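Local coordinates for glutathione transferase gst1-6 (Anopheles dirus, PDB 1V2A), which probably catalyses the conjugation of glutathione to electrophilic substrates such as organic halides, as a homodimeric Delta class glutathione transferase involved in detoxification, at residues Y104-D109 with M125-G130; D109-V114 with L164-H169; G130-L135 with E172-I177. One frame throughout, in Å; residues are numbered along the deposited sequence.

Contact 1: residues Y104-D109 with M125-G130; sequences YKRIID and MEKLKG
R106 and L128 mark the closest backbone approach, with CA of R106 5.5 Å from CA of L128, where two successive helices of the C-terminal domain pack together. Segments 104-109 and 125-130 run roughly antiparallel at 142°, their axes approaching to 9.1 Å. R106 carries most of the polar contact. With CG beside its backbone N (chi1 -66°) and the chain extended to NE, its guanidinium reaches the opposite helix, where NH1 donates to K127 O at 2.9 Å. The acceptor lies close to the guanidinium plane; the N-H...O angle is 150° and the donor stands above the carbonyl plane, off the lone pairs. The K127 chain kinks at its last two torsions and folds over one face of the guanidinium, with CG above its centre. The model puts R106 NE 2.5 Å from K127 NZ, too short for two donors, which leaves the position of the ammonium doubtful. Beside this polar pair I107 CD1 presses against L128 CD1 at 3.2 Å, a tight fit, while L128 CD2 approaches R106 O. A backbone carbonyl thus satisfies NH1 of the arginine, and the aliphatic part of K127 lies against the guanidinium face, next to an apolar contact between I107 and L128.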
loop_
_atom_site.group_PDB
_atom_site.type_symbol
_atom_site.label_atom_id
_atom_site.label_comp_id
_atom_site.label_asym_id
_atom_site.label_seq_id
_atom_site.Cartn_x
_atom_site.Cartn_y
_atom_site.Cartn_z
ATOM N N TYR B 104 8.079 -0.044 -5.834
ATOM C CA TYR B 104 8.960 -0.741 -4.914
ATOM C C TYR B 104 8.748 -2.253 -4.935
ATOM O O TYR B 104 9.685 -3.029 -4.700
ATOM C CB TYR B 104 8.791 -0.206 -3.487
ATOM C CG TYR B 104 9.899 -0.676 -2.570
ATOM C CD1 TYR B 104 11.234 -0.359 -2.844
ATOM C CD2 TYR B 104 9.627 -1.506 -1.483
ATOM C CE1 TYR B 104 12.276 -0.867 -2.067
ATOM C CE2 TYR B 104 10.665 -2.021 -0.690
ATOM C CZ TYR B 104 11.984 -1.697 -0.993
ATOM O OH TYR B 104 13.002 -2.205 -0.231
ATOM N N LYS B 105 7.519 -2.670 -5.222
ATOM C CA LYS B 105 7.186 -4.090 -5.278
ATOM C C LYS B 105 7.964 -4.775 -6.386
ATOM O O LYS B 105 8.472 -5.886 -6.219
ATOM C CB LYS B 105 5.685 -4.272 -5.530
ATOM C CG LYS B 105 5.254 -5.671 -6.003
ATOM C CD LYS B 105 5.267 -6.738 -4.894
ATOM C CE LYS B 105 6.683 -7.103 -4.456
ATOM N NZ LYS B 105 6.745 -8.158 -3.402
ATOM N N ARG B 106 8.041 -4.105 -7.526
ATOM C CA ARG B 106 8.741 -4.645 -8.675
ATOM C C ARG B 106 10.256 -4.515 -8.544
ATOM O O ARG B 106 10.995 -5.247 -9.194
ATOM C CB ARG B 106 8.229 -3.964 -9.950
ATOM C CG ARG B 106 6.761 -4.297 -10.233
ATOM C CD ARG B 106 6.206 -3.500 -11.392
ATOM N NE ARG B 106 4.758 -3.656 -11.506
ATOM C CZ ARG B 106 4.011 -3.071 -12.443
ATOM N NH1 ARG B 106 4.577 -2.289 -13.355
ATOM N NH2 ARG B 106 2.696 -3.260 -12.468
ATOM N N ILE B 107 10.717 -3.595 -7.697
ATOM C CA ILE B 107 12.154 -3.416 -7.495
ATOM C C ILE B 107 12.669 -4.513 -6.577
ATOM O O ILE B 107 13.570 -5.258 -6.924
ATOM C CB ILE B 107 12.502 -2.067 -6.809
ATOM C CG1 ILE B 107 12.050 -0.889 -7.663
ATOM C CG2 ILE B 107 13.997 -2.002 -6.545
ATOM C CD1 ILE B 107 12.382 -1.037 -9.126
ATOM N N ILE B 108 12.084 -4.572 -5.388
ATOM C CA ILE B 108 12.440 -5.536 -4.364
ATOM C C ILE B 108 12.244 -6.975 -4.844
ATOM O O ILE B 108 12.936 -7.881 -4.385
ATOM C CB ILE B 108 11.607 -5.260 -3.078
ATOM C CG1 ILE B 108 12.542 -4.921 -1.917
ATOM C CG2 ILE B 108 10.700 -6.440 -2.757
ATOM C CD1 ILE B 108 13.439 -6.042 -1.510
ATOM N N ASP B 109 11.291 -7.189 -5.751
ATOM C CA ASP B 109 11.076 -8.530 -6.288
ATOM C C ASP B 109 12.370 -8.911 -7.002
ATOM O O ASP B 109 12.943 -9.966 -6.748
ATOM C CB ASP B 109 9.908 -8.556 -7.280
ATOM C CG ASP B 109 8.555 -8.747 -6.599
ATOM O OD1 ASP B 109 8.521 -8.960 -5.368
ATOM O OD2 ASP B 109 7.521 -8.692 -7.304
ATOM N N MET B 125 11.200 -7.469 -15.792
ATOM C CA MET B 125 11.997 -6.296 -16.142
ATOM C C MET B 125 11.125 -5.292 -16.895
ATOM O O MET B 125 11.360 -4.085 -16.838
ATOM C CB MET B 125 13.199 -6.689 -17.009
ATOM C CG MET B 125 14.248 -7.540 -16.314
ATOM S SD MET B 125 14.822 -6.852 -14.742
ATOM C CE MET B 125 15.499 -5.302 -15.273
ATOM N N GLU B 126 10.109 -5.796 -17.590
ATOM C CA GLU B 126 9.216 -4.928 -18.341
ATOM C C GLU B 126 8.286 -4.145 -17.418
ATOM O O GLU B 126 8.015 -2.969 -17.658
ATOM C CB GLU B 126 8.389 -5.736 -19.341
ATOM C CG GLU B 126 7.440 -4.867 -20.148
ATOM C CD GLU B 126 6.506 -5.665 -21.032
ATOM O OE1 GLU B 126 6.982 -6.275 -22.019
ATOM O OE2 GLU B 126 5.289 -5.683 -20.734
ATOM N N LYS B 127 7.783 -4.797 -16.374
ATOM C CA LYS B 127 6.915 -4.112 -15.428
ATOM C C LYS B 127 7.770 -3.121 -14.655
ATOM O O LYS B 127 7.314 -2.028 -14.312
ATOM C CB LYS B 127 6.245 -5.107 -14.474
ATOM C CG LYS B 127 5.025 -5.785 -15.087
ATOM C CD LYS B 127 4.434 -6.878 -14.201
ATOM C CE LYS B 127 3.858 -6.343 -12.882
ATOM N NZ LYS B 127 4.889 -6.121 -11.827
ATOM N N LEU B 128 9.018 -3.507 -14.396
ATOM C CA LEU B 128 9.959 -2.645 -13.693
ATOM C C LEU B 128 9.974 -1.343 -14.495
ATOM O O LEU B 128 9.703 -0.265 -13.973
ATOM C CB LEU B 128 11.360 -3.269 -13.707
ATOM C CG LEU B 128 12.446 -2.843 -12.707
ATOM C CD1 LEU B 128 12.307 -1.394 -12.339
ATOM C CD2 LEU B 128 12.327 -3.696 -11.461
ATOM N N LYS B 129 10.287 -1.476 -15.779
ATOM C CA LYS B 129 10.347 -0.351 -16.689
ATOM C C LYS B 129 9.021 0.386 -16.675
ATOM O O LYS B 129 8.980 1.615 -16.549
ATOM C CB LYS B 129 10.651 -0.846 -18.102
ATOM C CG LYS B 129 10.528 0.213 -19.174
ATOM C CD LYS B 129 10.860 -0.359 -20.538
ATOM C CE LYS B 129 10.579 0.641 -21.646
ATOM N NZ LYS B 129 9.125 0.988 -21.711
ATOM N N GLY B 130 7.938 -0.374 -16.804
ATOM C CA GLY B 130 6.610 0.217 -16.809
ATOM C C GLY B 130 6.361 1.114 -15.612
ATOM O O GLY B 130 5.805 2.204 -15.755
#

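Contact 2: residues D109-V114 with L164-H169; sequences DVIHLV and LNWLKH
I111 and L167 bring the backbones nearest, their CA atoms 7.1 Å apart, where the late turns of a long helix face a short 3-10 turn and the loop that follows it. No hydrogen bond crosses, and the contact is wholly apolar. L167 is its centre: CG stands beside the backbone N, anti to the carbonyl carbon (chi1 -60°), which turns it toward the helix; the two methyls then reach V110 and V114. CD1 meets V110 CG1 at 3.7 Å, and CD2 meets V114 CG2 at the same distance of 3.7 Å, so the leucine spans residues one helical turn apart. Between them in sequence, I111 brings CG1 to 3.9 Å from L167 CG. The extended end of the isoleucine continues past the leucine, and its CD1 lies 4.3 Å from W166 CB, oblique to the indole. The side chain of I111 is about 8 Å from the bound glutathione sulfonic acid. These residues lie toward the surface, with V110 the buried one. V110 also packs on L128 of helix 122-141, which H169 touches from the other segment at M125 and L132. W166 rests on I8, in the loop after strand 2-5. The contact therefore joins the end of helix 86-115 to the link between helices 152-162 and 175-185.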
loop_
_atom_site.group_PDB
_atom_site.type_symbol
_atom_site.label_atom_id
_atom_site.label_comp_id
_atom_site.label_asym_id
_atom_site.label_seq_id
_atom_site.Cartn_x
_atom_site.Cartn_y
_atom_site.Cartn_z
ATOM N N ASP B 109 11.291 -7.189 -5.751
ATOM C CA ASP B 109 11.076 -8.530 -6.288
ATOM C C ASP B 109 12.370 -8.911 -7.002
ATOM O O ASP B 109 12.943 -9.966 -6.748
ATOM C CB ASP B 109 9.908 -8.556 -7.280
ATOM C CG ASP B 109 8.555 -8.747 -6.599
ATOM O OD1 ASP B 109 8.521 -8.960 -5.368
ATOM O OD2 ASP B 109 7.521 -8.692 -7.304
ATOM N N VAL B 110 12.839 -8.027 -7.878
ATOM C CA VAL B 110 14.075 -8.267 -8.611
ATOM C C VAL B 110 15.246 -8.479 -7.647
ATOM O O VAL B 110 16.010 -9.432 -7.785
ATOM C CB VAL B 110 14.417 -7.088 -9.543
ATOM C CG1 VAL B 110 15.658 -7.417 -10.347
ATOM C CG2 VAL B 110 13.262 -6.801 -10.484
ATOM N N ILE B 111 15.388 -7.598 -6.662
ATOM C CA ILE B 111 16.492 -7.736 -5.719
ATOM C C ILE B 111 16.460 -9.083 -5.002
ATOM O O ILE B 111 17.505 -9.722 -4.829
ATOM C CB ILE B 111 16.494 -6.603 -4.661
ATOM C CG1 ILE B 111 16.692 -5.246 -5.344
ATOM C CG2 ILE B 111 17.597 -6.856 -3.639
ATOM C CD1 ILE B 111 16.707 -4.063 -4.402
ATOM N N HIS B 112 15.272 -9.510 -4.580
ATOM C CA HIS B 112 15.124 -10.785 -3.873
ATOM C C HIS B 112 15.615 -11.966 -4.699
ATOM O O HIS B 112 16.142 -12.941 -4.160
ATOM C CB HIS B 112 13.664 -11.032 -3.489
ATOM C CG HIS B 112 13.198 -10.229 -2.317
ATOM N ND1 HIS B 112 14.055 -9.777 -1.337
ATOM C CD2 HIS B 112 11.955 -9.855 -1.932
ATOM C CE1 HIS B 112 13.359 -9.160 -0.397
ATOM N NE2 HIS B 112 12.082 -9.195 -0.734
ATOM N N LEU B 113 15.413 -11.889 -6.008
ATOM C CA LEU B 113 15.849 -12.946 -6.904
ATOM C C LEU B 113 17.364 -12.899 -7.015
ATOM O O LEU B 113 18.039 -13.905 -6.801
ATOM C CB LEU B 113 15.215 -12.766 -8.284
ATOM C CG LEU B 113 13.691 -12.885 -8.302
ATOM C CD1 LEU B 113 13.148 -12.578 -9.690
ATOM C CD2 LEU B 113 13.301 -14.281 -7.871
ATOM N N VAL B 114 17.901 -11.722 -7.325
ATOM C CA VAL B 114 19.343 -11.581 -7.455
ATOM C C VAL B 114 20.004 -12.062 -6.169
ATOM O O VAL B 114 21.132 -12.554 -6.187
ATOM C CB VAL B 114 19.750 -10.117 -7.741
ATOM C CG1 VAL B 114 21.262 -10.023 -7.953
ATOM C CG2 VAL B 114 19.020 -9.609 -8.961
ATOM N N LEU B 164 17.400 1.281 -6.300
ATOM C CA LEU B 164 17.738 0.721 -7.607
ATOM C C LEU B 164 19.249 0.581 -7.734
ATOM O O LEU B 164 19.748 -0.081 -8.642
ATOM C CB LEU B 164 17.217 1.626 -8.735
ATOM C CG LEU B 164 15.729 1.495 -9.090
ATOM C CD1 LEU B 164 15.358 2.533 -10.134
ATOM C CD2 LEU B 164 15.438 0.081 -9.613
ATOM N N ASN B 165 19.969 1.218 -6.820
ATOM C CA ASN B 165 21.424 1.175 -6.817
ATOM C C ASN B 165 22.015 -0.227 -6.645
ATOM O O ASN B 165 23.126 -0.493 -7.111
ATOM C CB ASN B 165 21.975 2.090 -5.719
ATOM C CG ASN B 165 21.869 3.556 -6.078
ATOM O OD1 ASN B 165 22.134 3.941 -7.213
ATOM N ND2 ASN B 165 21.503 4.384 -5.110
ATOM N N TRP B 166 21.289 -1.113 -5.971
ATOM C CA TRP B 166 21.784 -2.470 -5.755
ATOM C C TRP B 166 21.788 -3.261 -7.058
ATOM O O TRP B 166 22.498 -4.252 -7.193
ATOM C CB TRP B 166 20.921 -3.212 -4.736
ATOM C CG TRP B 166 20.991 -2.678 -3.343
ATOM C CD1 TRP B 166 20.151 -1.771 -2.770
ATOM C CD2 TRP B 166 21.934 -3.047 -2.329
ATOM N NE1 TRP B 166 20.507 -1.553 -1.460
ATOM C CE2 TRP B 166 21.602 -2.325 -1.162
ATOM C CE3 TRP B 166 23.030 -3.924 -2.291
ATOM C CZ2 TRP B 166 22.321 -2.449 0.029
ATOM C CZ3 TRP B 166 23.748 -4.049 -1.102
ATOM C CH2 TRP B 166 23.388 -3.314 0.039
ATOM N N LEU B 167 20.985 -2.815 -8.016
ATOM C CA LEU B 167 20.881 -3.496 -9.296
ATOM C C LEU B 167 21.614 -2.743 -10.390
ATOM O O LEU B 167 21.522 -3.103 -11.560
ATOM C CB LEU B 167 19.409 -3.645 -9.693
ATOM C CG LEU B 167 18.498 -4.425 -8.744
ATOM C CD1 LEU B 167 17.049 -4.252 -9.167
ATOM C CD2 LEU B 167 18.896 -5.889 -8.741
ATOM N N LYS B 168 22.342 -1.696 -10.017
ATOM C CA LYS B 168 23.057 -0.909 -11.012
ATOM C C LYS B 168 22.121 -0.605 -12.175
ATOM O O LYS B 168 22.553 -0.470 -13.319
ATOM C CB LYS B 168 24.290 -1.672 -11.504
ATOM C CG LYS B 168 25.579 -1.191 -10.886
ATOM C CD LYS B 168 25.476 -1.102 -9.373
ATOM C CE LYS B 168 26.676 -0.371 -8.800
ATOM N NZ LYS B 168 26.528 -0.161 -7.337
ATOM N N HIS B 169 20.833 -0.502 -11.864
ATOM C CA HIS B 169 19.825 -0.214 -12.871
ATOM C C HIS B 169 20.083 1.159 -13.473
ATOM O O HIS B 169 20.175 2.153 -12.755
ATOM C CB HIS B 169 18.428 -0.244 -12.250
ATOM C CG HIS B 169 17.328 -0.343 -13.260
ATOM N ND1 HIS B 169 16.893 -1.548 -13.771
ATOM C CD2 HIS B 169 16.600 0.615 -13.880
ATOM C CE1 HIS B 169 15.944 -1.327 -14.663
ATOM N NE2 HIS B 169 15.747 -0.023 -14.748
#

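Contact 3: residues G130-L135 with E172-I177; sequences GALDLL and EPFPHI
L132 and F174 meet inside the all-helical C-terminal domain of the glutathione transferase fold, where helix 122-141 receives the start of helix 175-185. F174 occupies the N-cap position of the latter helix. Its CG lies beside the backbone N, anti to the carbonyl carbon (chi1 -54°), a rotation that directs the ring into the opposite helix. L132 CG lies over one face of that ring, and the two side chains cross at about a right angle. CB of L132 comes to 3.3 Å from F174 CE2, and L132 CD1 reaches F174 CZ at 3.6 Å. At the same corner of the ring D133 OD1 stands 3.4 Å from F174 CE2, its carboxylate inclined 38° to the ring plane, while OD2 forms a salt bridge with K129. Nearly one turn on from L132, L135 touches I177 CD1 through its CD2 at 4.0 Å, again with the side chains crossing at about a right angle. E136 binds the beginning of helix 175-185 from outside the segments, OE1 accepting from I177 N and OE2 from H176 ND1; its negative charge would probably suit the helix N terminus. The extended I177 chain ends with CD1 3.8 Å from L132 O.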
loop_
_atom_site.group_PDB
_atom_site.type_symbol
_atom_site.label_atom_id
_atom_site.label_comp_id
_atom_site.label_asym_id
_atom_site.label_seq_id
_atom_site.Cartn_x
_atom_site.Cartn_y
_atom_site.Cartn_z
ATOM N N GLY B 130 7.938 -0.374 -16.804
ATOM C CA GLY B 130 6.610 0.217 -16.809
ATOM C C GLY B 130 6.361 1.114 -15.612
ATOM O O GLY B 130 5.805 2.204 -15.755
ATOM N N ALA B 131 6.775 0.666 -14.428
ATOM C CA ALA B 131 6.572 1.449 -13.220
ATOM C C ALA B 131 7.371 2.746 -13.281
ATOM O O ALA B 131 6.902 3.799 -12.855
ATOM C CB ALA B 131 6.977 0.640 -12.006
ATOM N N LEU B 132 8.578 2.659 -13.829
ATOM C CA LEU B 132 9.453 3.816 -13.939
ATOM C C LEU B 132 8.908 4.851 -14.914
ATOM O O LEU B 132 8.926 6.055 -14.626
ATOM C CB LEU B 132 10.856 3.371 -14.364
ATOM C CG LEU B 132 11.526 2.350 -13.437
ATOM C CD1 LEU B 132 12.860 1.929 -14.026
ATOM C CD2 LEU B 132 11.717 2.950 -12.051
ATOM N N ASP B 133 8.421 4.389 -16.065
ATOM C CA ASP B 133 7.862 5.305 -17.053
ATOM C C ASP B 133 6.739 6.098 -16.405
ATOM O O ASP B 133 6.564 7.290 -16.668
ATOM C CB ASP B 133 7.315 4.541 -18.264
ATOM C CG ASP B 133 8.404 3.847 -19.055
ATOM O OD1 ASP B 133 9.447 4.489 -19.307
ATOM O OD2 ASP B 133 8.215 2.669 -19.431
ATOM N N LEU B 134 5.970 5.426 -15.556
ATOM C CA LEU B 134 4.873 6.081 -14.863
ATOM C C LEU B 134 5.429 7.158 -13.943
ATOM O O LEU B 134 5.004 8.317 -14.003
ATOM C CB LEU B 134 4.068 5.059 -14.057
ATOM C CG LEU B 134 3.030 4.277 -14.869
ATOM C CD1 LEU B 134 2.458 3.135 -14.042
ATOM C CD2 LEU B 134 1.931 5.232 -15.310
ATOM N N LEU B 135 6.382 6.772 -13.092
ATOM C CA LEU B 135 6.996 7.725 -12.175
ATOM C C LEU B 135 7.568 8.860 -13.022
ATOM O O LEU B 135 7.414 10.030 -12.697
ATOM C CB LEU B 135 8.118 7.067 -11.363
ATOM C CG LEU B 135 8.812 7.996 -10.352
ATOM C CD1 LEU B 135 7.812 8.410 -9.268
ATOM C CD2 LEU B 135 10.007 7.302 -9.719
ATOM N N GLU B 172 19.555 6.367 -16.918
ATOM C CA GLU B 172 19.860 7.258 -18.029
ATOM C C GLU B 172 18.608 7.541 -18.846
ATOM O O GLU B 172 18.357 8.681 -19.237
ATOM C CB GLU B 172 20.928 6.634 -18.931
ATOM C CG GLU B 172 21.467 7.557 -20.018
ATOM C CD GLU B 172 20.427 7.931 -21.055
ATOM O OE1 GLU B 172 19.782 7.011 -21.599
ATOM O OE2 GLU B 172 20.259 9.141 -21.332
ATOM N N PRO B 173 17.802 6.504 -19.121
ATOM C CA PRO B 173 16.585 6.715 -19.904
ATOM C C PRO B 173 15.487 7.479 -19.169
ATOM O O PRO B 173 14.476 7.840 -19.762
ATOM C CB PRO B 173 16.170 5.299 -20.279
ATOM C CG PRO B 173 16.647 4.498 -19.109
ATOM C CD PRO B 173 18.009 5.073 -18.845
ATOM N N PHE B 174 15.688 7.738 -17.881
ATOM C CA PHE B 174 14.690 8.467 -17.106
ATOM C C PHE B 174 15.191 9.838 -16.653
ATOM O O PHE B 174 15.645 10.008 -15.525
ATOM C CB PHE B 174 14.247 7.620 -15.911
ATOM C CG PHE B 174 13.768 6.245 -16.295
ATOM C CD1 PHE B 174 14.655 5.173 -16.351
ATOM C CD2 PHE B 174 12.440 6.033 -16.654
ATOM C CE1 PHE B 174 14.229 3.910 -16.760
ATOM C CE2 PHE B 174 12.004 4.781 -17.063
ATOM C CZ PHE B 174 12.901 3.717 -17.118
ATOM N N PRO B 175 15.113 10.838 -17.550
ATOM C CA PRO B 175 15.531 12.227 -17.345
ATOM C C PRO B 175 14.868 12.953 -16.179
ATOM O O PRO B 175 15.550 13.494 -15.303
ATOM C CB PRO B 175 15.191 12.882 -18.680
ATOM C CG PRO B 175 15.418 11.782 -19.645
ATOM C CD PRO B 175 14.750 10.623 -18.961
ATOM N N HIS B 176 13.541 12.974 -16.178
ATOM C CA HIS B 176 12.804 13.666 -15.130
ATOM C C HIS B 176 12.991 13.044 -13.758
ATOM O O HIS B 176 12.962 13.751 -12.749
ATOM C CB HIS B 176 11.327 13.753 -15.497
ATOM C CG HIS B 176 11.083 14.429 -16.809
ATOM N ND1 HIS B 176 11.144 13.763 -18.014
ATOM C CD2 HIS B 176 10.815 15.723 -17.109
ATOM C CE1 HIS B 176 10.922 14.614 -18.999
ATOM N NE2 HIS B 176 10.719 15.811 -18.475
ATOM N N ILE B 177 13.183 11.729 -13.705
ATOM C CA ILE B 177 13.416 11.086 -12.419
ATOM C C ILE B 177 14.754 11.608 -11.883
ATOM O O ILE B 177 14.853 12.014 -10.726
ATOM C CB ILE B 177 13.482 9.547 -12.548
ATOM C CG1 ILE B 177 12.116 9.008 -12.978
ATOM C CG2 ILE B 177 13.905 8.922 -11.212
ATOM C CD1 ILE B 177 12.066 7.501 -13.111
#

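How the contacts relate
From the N terminus, helix 86-115 supplies first 104-109 and then 109-114, sharing D109. Contact 1 closes the short connection to helix 122-141, with 15 residues between its segments. Contact 2 closes a longer loop of 49 residues and crosses contact 1, since 125-130 falls inside it. Contact 3 opens at G130, where contact 1 ends, so these two follow in series; it also crosses contact 2 before closing at 172-177. The three join physically: I107 CD1 packs on L164 CD2, L164 CD1 on L132 CD2, and R106 NH1 lies near A131 N. Together they tie helices 86-115, 122-141 and 175-185, and the loop after helix 152-162, into one helical domain.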